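Local structure of conserved hypothetical protein TM1158 (Thermotoga maritima, 1O1Y) at residues W125-K130 with P141-V146; G120-W125 with S166-N171; S132-F137 with G173-K178; M105-L110 with D152-P157. The protein probably acts as a class I glutamine amidotransferase, releasing ammonia from glutamine for transfer to an acceptor, although the acceptor it serves is not identified. One frame throughout, in Å; residues are numbered along the deposited sequence.

Contact 1 (W125-K130 with P141-V146). With SO4 (sulfate ion), chain E; SO4 (sulfate ion), chain I; SO4 (sulfate ion), chain H.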
# COMPACT_ATOMS: atom_id res chain seq x y z
N TRP A 125 13.75 4.92 5.74
CA TRP A 125 12.86 5.06 6.88
C TRP A 125 12.63 6.54 7.20
O TRP A 125 13.60 7.30 7.31
CB TRP A 125 13.48 4.30 8.08
CG TRP A 125 13.39 2.82 7.90
CD1 TRP A 125 14.35 1.99 7.41
CD2 TRP A 125 12.27 2.00 8.22
NE1 TRP A 125 13.88 0.69 7.40
CE2 TRP A 125 12.61 0.67 7.90
CE3 TRP A 125 11.02 2.23 8.76
CZ2 TRP A 125 11.75 -0.39 8.09
CZ3 TRP A 125 10.17 1.19 8.96
CH2 TRP A 125 10.55 -0.13 8.63
N TYR A 126 11.37 6.95 7.25
CA TYR A 126 11.01 8.36 7.39
C TYR A 126 9.84 8.46 8.33
O TYR A 126 9.05 7.55 8.45
CB TYR A 126 10.57 8.97 6.03
CG TYR A 126 11.64 9.03 4.93
CD1 TYR A 126 12.01 7.91 4.23
CD2 TYR A 126 12.24 10.22 4.58
CE1 TYR A 126 12.96 7.95 3.28
CE2 TYR A 126 13.20 10.28 3.57
CZ TYR A 126 13.55 9.13 2.91
OH TYR A 126 14.52 9.16 1.91
N PHE A 127 9.69 9.62 8.94
CA PHE A 127 8.45 9.94 9.66
C PHE A 127 7.30 10.36 8.74
O PHE A 127 7.49 11.07 7.75
CB PHE A 127 8.71 11.09 10.65
CG PHE A 127 9.51 10.68 11.88
CD1 PHE A 127 9.04 9.73 12.73
CD2 PHE A 127 10.72 11.27 12.16
CE1 PHE A 127 9.75 9.35 13.88
CE2 PHE A 127 11.44 10.87 13.29
CZ PHE A 127 10.94 9.92 14.14
N VAL A 128 6.09 9.97 9.15
CA VAL A 128 4.84 10.52 8.68
C VAL A 128 4.09 10.93 9.92
O VAL A 128 4.31 10.42 11.03
CB VAL A 128 3.97 9.52 7.87
CG1 VAL A 128 4.67 9.22 6.54
CG2 VAL A 128 3.66 8.26 8.64
N GLU A 129 3.23 11.91 9.75
CA GLU A 129 2.44 12.44 10.85
C GLU A 129 0.93 12.27 10.54
O GLU A 129 0.44 12.45 9.39
CB GLU A 129 2.80 13.91 11.08
CG GLU A 129 4.29 14.18 11.38
CD GLU A 129 5.20 14.23 10.17
OE1 GLU A 129 4.78 14.74 9.11
OE2 GLU A 129 6.37 13.72 10.29
N LYS A 130 0.19 11.89 11.56
CA LYS A 130 -1.23 11.62 11.47
C LYS A 130 -2.07 12.85 11.74
O LYS A 130 -1.98 13.44 12.78
CB LYS A 130 -1.61 10.44 12.38
CG LYS A 130 -3.06 9.90 12.13
CD LYS A 130 -3.50 8.79 13.09
CE LYS A 130 -4.03 9.27 14.39
NZ LYS A 130 -4.66 8.18 15.21
N PRO A 141 -0.13 6.30 16.12
CA PRO A 141 0.36 7.47 16.88
C PRO A 141 0.42 8.73 15.99
O PRO A 141 0.22 8.64 14.77
CB PRO A 141 1.76 7.04 17.28
CG PRO A 141 2.22 6.25 16.14
CD PRO A 141 0.98 5.42 15.75
N ASP A 142 0.67 9.87 16.62
CA ASP A 142 0.75 11.14 15.91
C ASP A 142 1.93 11.20 14.95
O ASP A 142 1.83 11.85 13.90
CB ASP A 142 0.87 12.28 16.91
CG ASP A 142 -0.41 12.52 17.69
OD1 ASP A 142 -0.34 13.22 18.72
OD2 ASP A 142 -1.50 12.03 17.32
N ARG A 143 3.03 10.53 15.30
CA ARG A 143 4.26 10.59 14.52
C ARG A 143 4.85 9.20 14.47
O ARG A 143 5.10 8.62 15.53
CB ARG A 143 5.17 11.59 15.17
CG ARG A 143 6.59 11.86 14.64
CD ARG A 143 7.27 12.79 15.61
NE ARG A 143 8.66 13.19 15.38
CZ ARG A 143 9.67 12.75 16.06
NH1 ARG A 143 10.87 13.22 15.78
NH2 ARG A 143 9.54 11.78 17.00
N LEU A 144 5.03 8.66 13.27
CA LEU A 144 5.29 7.22 13.07
C LEU A 144 6.45 7.09 12.07
O LEU A 144 6.42 7.71 10.99
CB LEU A 144 4.01 6.55 12.49
CG LEU A 144 4.03 5.01 12.31
CD1 LEU A 144 4.18 4.24 13.64
CD2 LEU A 144 2.78 4.56 11.62
N ARG A 145 7.41 6.24 12.40
CA ARG A 145 8.47 5.89 11.45
C ARG A 145 8.01 4.76 10.56
O ARG A 145 7.56 3.72 11.02
CB ARG A 145 9.71 5.49 12.20
CG ARG A 145 10.91 5.43 11.34
CD ARG A 145 12.21 5.10 12.10
NE ARG A 145 12.68 6.23 12.91
CZ ARG A 145 12.60 6.33 14.23
NH1 ARG A 145 12.07 5.35 14.98
NH2 ARG A 145 13.10 7.40 14.83
N VAL A 146 8.06 5.01 9.25
CA VAL A 146 7.59 4.07 8.25
C VAL A 146 8.59 3.92 7.10
O VAL A 146 9.55 4.72 6.94
CB VAL A 146 6.22 4.52 7.67
CG1 VAL A 146 5.20 4.65 8.76
CG2 VAL A 146 6.37 5.79 6.84
S SO4 E . 13.25 10.58 17.52
O1 SO4 E . 14.10 10.79 18.67
O2 SO4 E . 11.91 10.31 17.97
O3 SO4 E . 13.72 9.50 16.68
O4 SO4 E . 13.37 11.75 16.68
S SO4 I . 0.75 9.24 20.66
O1 SO4 I . 1.71 8.17 20.81
O2 SO4 I . 0.87 10.26 21.72
O3 SO4 I . -0.60 8.68 20.70
O4 SO4 I . 0.87 9.74 19.35
S SO4 H . 11.80 5.31 19.58
O1 SO4 H . 12.61 4.71 20.63
O2 SO4 H . 10.40 4.96 19.76
O3 SO4 H . 12.13 4.88 18.20
O4 SO4 H . 11.88 6.75 19.74
O HOH W 1 13.87 7.75 10.10
O HOH W 2 1.67 8.96 12.09
O HOH W 3 -3.03 12.25 15.12
O HOH W 4 -2.64 9.51 17.71

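Contact 2 (G120-W125 with S166-N171)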
# COMPACT_ATOMS: atom_id res chain seq x y z
N GLY A 120 12.54 15.26 -3.90
CA GLY A 120 13.35 14.06 -3.92
C GLY A 120 12.59 12.78 -3.64
O GLY A 120 11.44 12.80 -3.17
N GLU A 121 13.21 11.66 -3.96
CA GLU A 121 12.64 10.36 -3.65
C GLU A 121 12.76 10.09 -2.15
O GLU A 121 13.66 10.58 -1.48
CB GLU A 121 13.36 9.25 -4.38
CG GLU A 121 13.20 9.23 -5.88
CD GLU A 121 13.87 8.01 -6.49
OE1 GLU A 121 13.20 7.13 -7.09
OE2 GLU A 121 15.07 7.90 -6.32
N GLU A 122 11.84 9.29 -1.64
CA GLU A 122 11.92 8.75 -0.30
C GLU A 122 12.21 7.26 -0.42
O GLU A 122 11.36 6.49 -0.86
CB GLU A 122 10.61 9.00 0.44
CG GLU A 122 10.37 10.46 0.85
CD GLU A 122 9.13 10.64 1.71
OE1 GLU A 122 8.04 10.10 1.37
OE2 GLU A 122 9.19 11.35 2.74
N ILE A 123 13.44 6.87 -0.09
CA ILE A 123 13.81 5.48 -0.10
C ILE A 123 14.49 5.23 1.25
O ILE A 123 15.58 5.73 1.51
CB ILE A 123 14.75 5.11 -1.22
CG1 ILE A 123 14.11 5.43 -2.58
CG2 ILE A 123 15.13 3.62 -1.09
CD1 ILE A 123 15.04 5.21 -3.76
N GLY A 124 13.79 4.52 2.11
CA GLY A 124 14.28 4.32 3.47
C GLY A 124 13.27 4.61 4.53
O GLY A 124 12.08 4.60 4.27
N TRP A 125 13.75 4.92 5.74
CA TRP A 125 12.86 5.06 6.88
C TRP A 125 12.63 6.54 7.20
O TRP A 125 13.60 7.30 7.31
CB TRP A 125 13.48 4.30 8.08
CG TRP A 125 13.39 2.82 7.90
CD1 TRP A 125 14.35 1.99 7.41
CD2 TRP A 125 12.27 2.00 8.22
NE1 TRP A 125 13.88 0.69 7.40
CE2 TRP A 125 12.61 0.67 7.90
CE3 TRP A 125 11.02 2.23 8.76
CZ2 TRP A 125 11.75 -0.39 8.09
CZ3 TRP A 125 10.17 1.19 8.96
CH2 TRP A 125 10.55 -0.13 8.63
N SER A 166 3.69 14.50 5.70
CA SER A 166 5.10 14.42 6.00
C SER A 166 5.79 15.73 5.69
O SER A 166 5.24 16.62 5.04
CB SER A 166 5.78 13.31 5.22
OG SER A 166 5.78 13.56 3.81
N GLU A 167 7.03 15.83 6.14
CA GLU A 167 7.83 16.97 5.78
C GLU A 167 8.09 17.10 4.28
O GLU A 167 7.98 18.19 3.73
CB GLU A 167 9.12 16.98 6.59
CG GLU A 167 9.77 18.34 6.60
CD GLU A 167 10.79 18.45 7.69
OE1 GLU A 167 11.94 18.04 7.42
OE2 GLU A 167 10.44 18.91 8.80
N LYS A 168 8.43 16.01 3.59
CA LYS A 168 8.70 16.10 2.16
C LYS A 168 7.46 16.16 1.26
O LYS A 168 7.48 16.83 0.20
CB LYS A 168 9.61 14.95 1.70
CG LYS A 168 11.04 15.10 2.19
CD LYS A 168 11.86 13.81 2.08
CE LYS A 168 12.60 13.67 0.78
NZ LYS A 168 13.72 14.66 0.60
N TYR A 169 6.39 15.45 1.66
CA TYR A 169 5.19 15.25 0.84
C TYR A 169 3.95 15.48 1.69
O TYR A 169 3.71 14.82 2.73
CB TYR A 169 5.20 13.85 0.14
CG TYR A 169 6.30 13.84 -0.85
CD1 TYR A 169 6.21 14.64 -1.98
CD2 TYR A 169 7.49 13.18 -0.61
CE1 TYR A 169 7.26 14.76 -2.85
CE2 TYR A 169 8.58 13.29 -1.52
CZ TYR A 169 8.43 14.09 -2.65
OH TYR A 169 9.39 14.30 -3.60
N GLU A 170 3.16 16.46 1.26
CA GLU A 170 1.95 16.81 1.99
C GLU A 170 0.98 15.62 2.06
O GLU A 170 0.27 15.43 3.06
CB GLU A 170 1.25 17.98 1.29
CG GLU A 170 0.03 18.47 2.07
CD GLU A 170 -0.52 19.78 1.55
OE1 GLU A 170 -0.53 19.98 0.32
OE2 GLU A 170 -0.95 20.63 2.37
N ASN A 171 0.93 14.83 1.00
CA ASN A 171 -0.06 13.74 0.91
C ASN A 171 0.57 12.36 1.03
O ASN A 171 1.14 11.84 0.09
CB ASN A 171 -0.87 13.90 -0.37
CG ASN A 171 -1.55 15.23 -0.46
OD1 ASN A 171 -2.21 15.67 0.49
ND2 ASN A 171 -1.43 15.89 -1.63
O HOH W 5 15.07 12.83 -0.92
O HOH W 6 9.22 13.43 4.65

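Contact 3 (S132-F137 with G173-K178)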
# COMPACT_ATOMS: atom_id res chain seq x y z
N SER A 132 -5.56 13.16 11.14
CA SER A 132 -6.99 12.86 11.20
C SER A 132 -7.31 11.90 12.33
O SER A 132 -6.52 11.00 12.62
CB SER A 132 -7.41 12.17 9.89
OG SER A 132 -8.76 11.76 9.92
N ASP A 133 -8.50 12.04 12.90
CA ASP A 133 -9.04 11.04 13.86
C ASP A 133 -9.85 9.94 13.18
O ASP A 133 -10.62 9.23 13.87
CB ASP A 133 -9.84 11.62 15.02
CG ASP A 133 -10.09 10.56 16.17
OD1 ASP A 133 -9.20 9.69 16.44
OD2 ASP A 133 -11.15 10.53 16.83
N ASN A 134 -9.67 9.75 11.88
CA ASN A 134 -10.35 8.66 11.15
C ASN A 134 -10.22 7.34 11.90
O ASN A 134 -9.13 6.92 12.26
CB ASN A 134 -9.72 8.45 9.76
CG ASN A 134 -10.46 7.38 8.96
OD1 ASN A 134 -10.04 6.21 8.98
ND2 ASN A 134 -11.54 7.76 8.28
N LYS A 135 -11.34 6.67 12.04
CA LYS A 135 -11.46 5.48 12.86
C LYS A 135 -10.53 4.34 12.46
O LYS A 135 -10.09 3.58 13.33
CB LYS A 135 -12.91 4.96 12.82
CG LYS A 135 -13.36 4.42 11.46
CD LYS A 135 -14.84 3.92 11.53
CE LYS A 135 -15.33 3.44 10.18
NZ LYS A 135 -16.74 2.92 10.30
N PHE A 136 -10.23 4.20 11.18
CA PHE A 136 -9.39 3.08 10.72
C PHE A 136 -8.00 3.16 11.34
O PHE A 136 -7.34 2.15 11.48
CB PHE A 136 -9.24 3.05 9.20
CG PHE A 136 -10.50 2.72 8.47
CD1 PHE A 136 -11.34 1.71 8.93
CD2 PHE A 136 -10.86 3.41 7.32
CE1 PHE A 136 -12.50 1.37 8.27
CE2 PHE A 136 -12.06 3.08 6.65
CZ PHE A 136 -12.86 2.06 7.13
N PHE A 137 -7.56 4.39 11.63
CA PHE A 137 -6.21 4.66 12.11
C PHE A 137 -6.18 5.12 13.56
O PHE A 137 -5.19 5.66 14.02
CB PHE A 137 -5.54 5.68 11.20
CG PHE A 137 -5.29 5.14 9.82
CD1 PHE A 137 -4.21 4.34 9.58
CD2 PHE A 137 -6.22 5.31 8.80
CE1 PHE A 137 -3.95 3.83 8.32
CE2 PHE A 137 -5.96 4.77 7.53
CZ PHE A 137 -4.86 4.04 7.30
N GLY A 173 -1.19 9.80 2.99
CA GLY A 173 -2.25 8.81 3.15
C GLY A 173 -3.62 9.49 3.22
O GLY A 173 -3.73 10.64 3.69
N PHE A 174 -4.65 8.82 2.71
CA PHE A 174 -5.98 9.37 2.66
C PHE A 174 -7.00 8.26 2.73
O PHE A 174 -6.69 7.12 2.52
CB PHE A 174 -6.18 10.24 1.42
CG PHE A 174 -6.13 9.47 0.12
CD1 PHE A 174 -4.92 9.24 -0.53
CD2 PHE A 174 -7.29 8.93 -0.42
CE1 PHE A 174 -4.89 8.53 -1.72
CE2 PHE A 174 -7.26 8.22 -1.64
CZ PHE A 174 -6.05 8.01 -2.27
N VAL A 175 -8.22 8.66 3.03
CA VAL A 175 -9.36 7.76 3.09
C VAL A 175 -10.53 8.39 2.32
O VAL A 175 -10.75 9.62 2.33
CB VAL A 175 -9.81 7.48 4.55
CG1 VAL A 175 -11.12 6.70 4.60
CG2 VAL A 175 -8.74 6.76 5.32
N TYR A 176 -11.26 7.54 1.61
CA TYR A 176 -12.48 7.90 0.89
C TYR A 176 -13.42 6.73 1.06
O TYR A 176 -13.22 5.69 0.47
CB TYR A 176 -12.17 8.14 -0.59
CG TYR A 176 -13.40 8.38 -1.45
CD1 TYR A 176 -14.02 9.60 -1.49
CD2 TYR A 176 -13.97 7.34 -2.18
CE1 TYR A 176 -15.17 9.79 -2.25
CE2 TYR A 176 -15.09 7.54 -2.94
CZ TYR A 176 -15.69 8.76 -2.97
OH TYR A 176 -16.82 8.96 -3.73
N GLY A 177 -14.43 6.89 1.91
CA GLY A 177 -15.38 5.82 2.18
C GLY A 177 -14.65 4.69 2.87
O GLY A 177 -13.95 4.90 3.86
N LYS A 178 -14.74 3.49 2.28
CA LYS A 178 -14.00 2.33 2.74
C LYS A 178 -12.69 2.08 2.00
O LYS A 178 -12.05 1.03 2.20
CB LYS A 178 -14.91 1.13 2.66
CG LYS A 178 -16.08 1.30 3.64
CD LYS A 178 -17.32 0.57 3.19
CE LYS A 178 -17.33 -0.90 3.52
NZ LYS A 178 -18.72 -1.51 3.31
O HOH W 7 -13.85 6.22 6.73

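Contact 4 (M105-L110 with D152-P157). With SO4 (sulfate ion), chain C.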
# COMPACT_ATOMS: atom_id res chain seq x y z
N MSE A 105 -2.83 5.05 -7.77
CA MSE A 105 -3.88 4.60 -8.69
C MSE A 105 -5.26 4.92 -8.13
O MSE A 105 -6.16 5.31 -8.87
CB MSE A 105 -3.74 3.09 -8.97
CG MSE A 105 -2.48 2.79 -9.77
SE MSE A 105 -2.22 0.91 -10.09
CE MSE A 105 -3.70 0.60 -11.27
N LEU A 106 -5.42 4.76 -6.83
CA LEU A 106 -6.68 5.11 -6.19
C LEU A 106 -6.93 6.63 -6.32
O LEU A 106 -8.04 7.06 -6.65
CB LEU A 106 -6.68 4.70 -4.70
CG LEU A 106 -7.93 5.11 -3.89
CD1 LEU A 106 -9.22 4.50 -4.41
CD2 LEU A 106 -7.74 4.75 -2.40
N ALA A 107 -5.92 7.43 -6.02
CA ALA A 107 -6.04 8.89 -6.15
C ALA A 107 -6.46 9.31 -7.55
O ALA A 107 -7.30 10.18 -7.74
CB ALA A 107 -4.75 9.56 -5.80
N LYS A 108 -5.86 8.70 -8.56
CA LYS A 108 -6.21 8.96 -9.95
C LYS A 108 -7.69 8.64 -10.26
O LYS A 108 -8.36 9.41 -10.91
CB LYS A 108 -5.26 8.17 -10.89
CG LYS A 108 -5.63 8.30 -12.34
CD LYS A 108 -4.62 7.55 -13.24
CE LYS A 108 -5.21 7.23 -14.61
NZ LYS A 108 -4.27 6.55 -15.59
N VAL A 109 -8.16 7.49 -9.81
CA VAL A 109 -9.55 7.10 -10.04
C VAL A 109 -10.50 8.12 -9.40
O VAL A 109 -11.58 8.43 -9.94
CB VAL A 109 -9.80 5.67 -9.58
CG1 VAL A 109 -11.27 5.36 -9.58
CG2 VAL A 109 -9.06 4.69 -10.47
N LEU A 110 -10.07 8.69 -8.27
CA LEU A 110 -10.86 9.69 -7.52
C LEU A 110 -10.60 11.11 -8.06
O LEU A 110 -10.99 12.11 -7.45
CB LEU A 110 -10.49 9.60 -6.04
CG LEU A 110 -10.94 8.28 -5.38
CD1 LEU A 110 -10.46 8.28 -3.95
CD2 LEU A 110 -12.43 8.14 -5.44
N ASP A 152 7.13 9.25 -6.85
CA ASP A 152 5.93 9.98 -7.26
C ASP A 152 5.09 10.30 -6.04
O ASP A 152 5.19 9.65 -4.98
CB ASP A 152 5.08 9.18 -8.24
CG ASP A 152 5.62 9.20 -9.67
OD1 ASP A 152 6.68 9.84 -9.97
OD2 ASP A 152 5.03 8.54 -10.57
N THR A 153 4.25 11.30 -6.21
CA THR A 153 3.22 11.65 -5.23
C THR A 153 1.91 12.04 -5.93
O THR A 153 1.74 11.82 -7.11
CB THR A 153 3.78 12.79 -4.28
OG1 THR A 153 2.92 12.98 -3.14
CG2 THR A 153 3.90 14.09 -4.97
N PHE A 154 0.96 12.59 -5.19
CA PHE A 154 -0.34 12.89 -5.72
C PHE A 154 -0.97 14.06 -4.98
O PHE A 154 -0.58 14.39 -3.86
CB PHE A 154 -1.27 11.65 -5.66
CG PHE A 154 -1.31 10.99 -4.30
CD1 PHE A 154 -0.43 9.96 -3.99
CD2 PHE A 154 -2.19 11.43 -3.32
CE1 PHE A 154 -0.43 9.40 -2.70
CE2 PHE A 154 -2.20 10.86 -2.05
CZ PHE A 154 -1.32 9.86 -1.74
N ASP A 155 -1.96 14.67 -5.63
CA ASP A 155 -2.88 15.61 -4.99
C ASP A 155 -3.91 14.84 -4.18
O ASP A 155 -4.22 13.69 -4.47
CB ASP A 155 -3.61 16.40 -6.03
CG ASP A 155 -2.75 17.45 -6.70
OD1 ASP A 155 -1.71 17.84 -6.11
OD2 ASP A 155 -3.06 17.93 -7.82
N LEU A 156 -4.45 15.47 -3.15
CA LEU A 156 -5.53 14.87 -2.36
C LEU A 156 -6.83 14.93 -3.13
O LEU A 156 -7.25 15.99 -3.53
CB LEU A 156 -5.67 15.63 -1.04
CG LEU A 156 -6.72 15.15 -0.03
CD1 LEU A 156 -6.30 13.83 0.53
CD2 LEU A 156 -6.87 16.16 1.06
N PRO A 157 -7.48 13.79 -3.39
CA PRO A 157 -8.74 13.85 -4.11
C PRO A 157 -9.77 14.67 -3.36
O PRO A 157 -9.77 14.73 -2.12
CB PRO A 157 -9.18 12.39 -4.17
CG PRO A 157 -7.93 11.59 -4.08
CD PRO A 157 -7.06 12.40 -3.14
S SO4 C . 7.51 5.67 -8.01
O1 SO4 C . 8.94 5.60 -7.82
O2 SO4 C . 6.75 6.35 -6.93
O3 SO4 C . 7.06 4.28 -8.00
O4 SO4 C . 7.14 6.25 -9.31

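Contact 1 (W125-K130 with P141-V146)
Strands 125-130 and 143-146 are antiparallel neighbours in the central sheet, locked by backbone bonds between Tyr126 and Val146 and between Val128 and Leu144. Lys130 N to Asp142 O (2.9 Å) is the last bond before the chain leaves for the connecting loop. On the more exposed face, made up of Phe127, Glu129, Arg143 and Arg145, a cation-pi stack dominates. The guanidinium of Arg143 lies over one face of the Phe127 ring, with CZ 4.0 Å from the ring centroid and the planes 21° apart. The chain of Arg143, extended from CG to NE with CG anti to the backbone N (chi1 177°), carries the group that far. NH1 donates to O4 and NH2 to O2 of a sulfate, probably from the crystallisation liquor, each at 3.0 Å. An alanine in place of Phe127 would remove the aromatic platform and would probably let the Arg143 guanidinium swing away from the sulfate. On the opposite face Val128, Leu144 and Val146 are buried; branched Val128 suits this strand, its CG1 meeting Val146 CG2 at 3.8 Å, the two side chains crossing at about a right angle. This is an antiparallel beta hairpin with a long connection, one face turned into the core.

Contact 2 (G120-W125 with S166-N171)
Tyr169 and Lys168 reach from the loop between strands 161-165 and 173-176 to the short strand 122-123, an outermost strand of the mixed sheet in this flavodoxin-like glutamine amidotransferase domain, and both touch Glu122. The Tyr169 ring turns its edge to segment 120-122. Its hydroxyl donates to Gly120 O across 2.6 Å, with that oxygen close to the ring plane, and it is also bonded to Asn119 N. Gly120 suits its place because its backbone has a positive phi (82°), which glycine adopts easily. Glu122 and Tyr169 run past one another in opposite directions: Glu122 CD comes to the ring edge, 3.8 Å from Tyr169 CD2, with carboxylate and ring planes 74° apart. Lys168 likewise passes Glu122 antiparallel, its methylenes lying along the glutamate, with Lys168 CD 3.7 Å from Glu122 OE2 and 3.9 Å from CG. The lysine chain bends at both of its outer torsions (chi4 68°), which carries NZ off to Asn119 O and to a water shared with Glu121 O; Glu122 OE2 and Lys168 NZ remain 6.0 Å apart. The buried carboxylate of Glu122 is instead satisfied at OE1 by His150 NE2 and Gln172 NE2, donors that would probably stabilise its negative charge. Within the loop, Ser166, small enough to fold back on its own backbone, donates from OG to Tyr169 O (2.7 Å) and steadies the turn that presents the two long side chains. A second water closes the junction, donating to Glu122 OE2 at 2.8 Å while accepting from Lys168 N.

Contact 3 (S132-F137 with G173-K178)
Asn134, Phe136 and Phe137 press on Val175 and its neighbours, joining the loop that follows strand 125-130 to strand 173-176. The apolar contacts centre on Val175, which is modelled in two conformers; those described belong to one of them. A beta-branched residue suits this buried strand, and its two methyls let it meet both ring edges. CG2 meets the edge of the Phe137 ring, 4.1 Å from CE2, while CG1 lies near the plane of the Phe136 ring, 4.3 Å from its CE2. Gly177 O also approaches the Phe136 edge, 3.8 Å from CE2. The amide of Asn134 lies across the valine, with ND2 3.9 Å from Val175 CG1; CG of Asn134 stands anti to the backbone N (chi1 -177°), which extends the amide toward the strand. The polar interactions shape the loop itself. Ser132 OG accepts from Asn134 N, forming an ST turn, and Asn134 OD1 accepts from Phe136 N at 3.0 Å, forming an Asx turn in which the donor stands well above the carbonyl plane. Short polar side chains suit these places because they can reach the backbone two residues on. The 3-10 turn at 135-136 is closed by Phe137 N bonding to Asn134 O. One water spans the segments, accepting from Asn134 ND2 and donating to Gly177 O, each at 3.2 Å. Around this junction, Phe136 and Phe137 also pack on Leu232 of helix 211-237 and on Val180 of strand 179-182, while Phe137 meets Phe140 and Phe164 edge to face, so the loop is wedged between the long C-terminal helix and the sheet.

Contact 4 (M105-L110 with D152-P157)
The Phe154 ring receives the methyl of Ala107 obliquely, with Ala107 CB 4.0 Å from Phe154 CG. The ring of Phe174 meets it too, the two planes at about 70°, and Val114 and Gln183 also touch it. Phe154 CG sits between its backbone N and carbonyl carbon (chi1 50°), a torsion that directs the ring toward helix 102-109. Alanine suits the helix side because its single methyl lets the backbone come close: Ala107 CA is 3.9 Å from Pro157 CG. The puckered ring of Pro157 is also touched by Leu110, whose CB approaches Pro157 CB at 3.6 Å, their side chains crossing at a slant. Pro157 is at home in this buried spot, a compact apolar ring laid against the last turn of the helix. At the other end of the strand, Asp152 N donates to O2 of a sulfate, probably from the crystallisation liquor, at 2.9 Å, and Gly151 N binds the same ion. Asp152 CG lies 3.3 Å from the sulfate O4, and its side chain also packs on Arg116. A glycine here would keep the backbone bond but would probably leave Arg116 without this packing partner. The contact sets helix 102-109 on the two-stranded sheet of 114-116 and 152-154. This helix begins just after Cys100, found oxidised to cysteinesulfonic acid, an arrangement consistent with the nucleophile elbow of class I glutamine amidotransferases.

From the N terminus, helix segment 105-110 comes first and waits until 152-157 for its partner, closing the loop of contact 4. Segment 120-125 then opens contact 2, completed only at 166-171. Within both of these loops lies contact 1, a hairpin whose long connection includes 132-137, which opens contact 3 and finds its mate at 173-178. Contact 3 thus crosses contacts 1, 2 and 4, and contacts 2 and 4 cross each other. Atoms join them as well: Lys130 NZ bonds Phe137 O, Asn171 ND2 bonds Phe154 O, and Phe174 packs on Phe154. Together they tie the antiparallel half of the central sheet to helix 102-109 and the small two-stranded sheet.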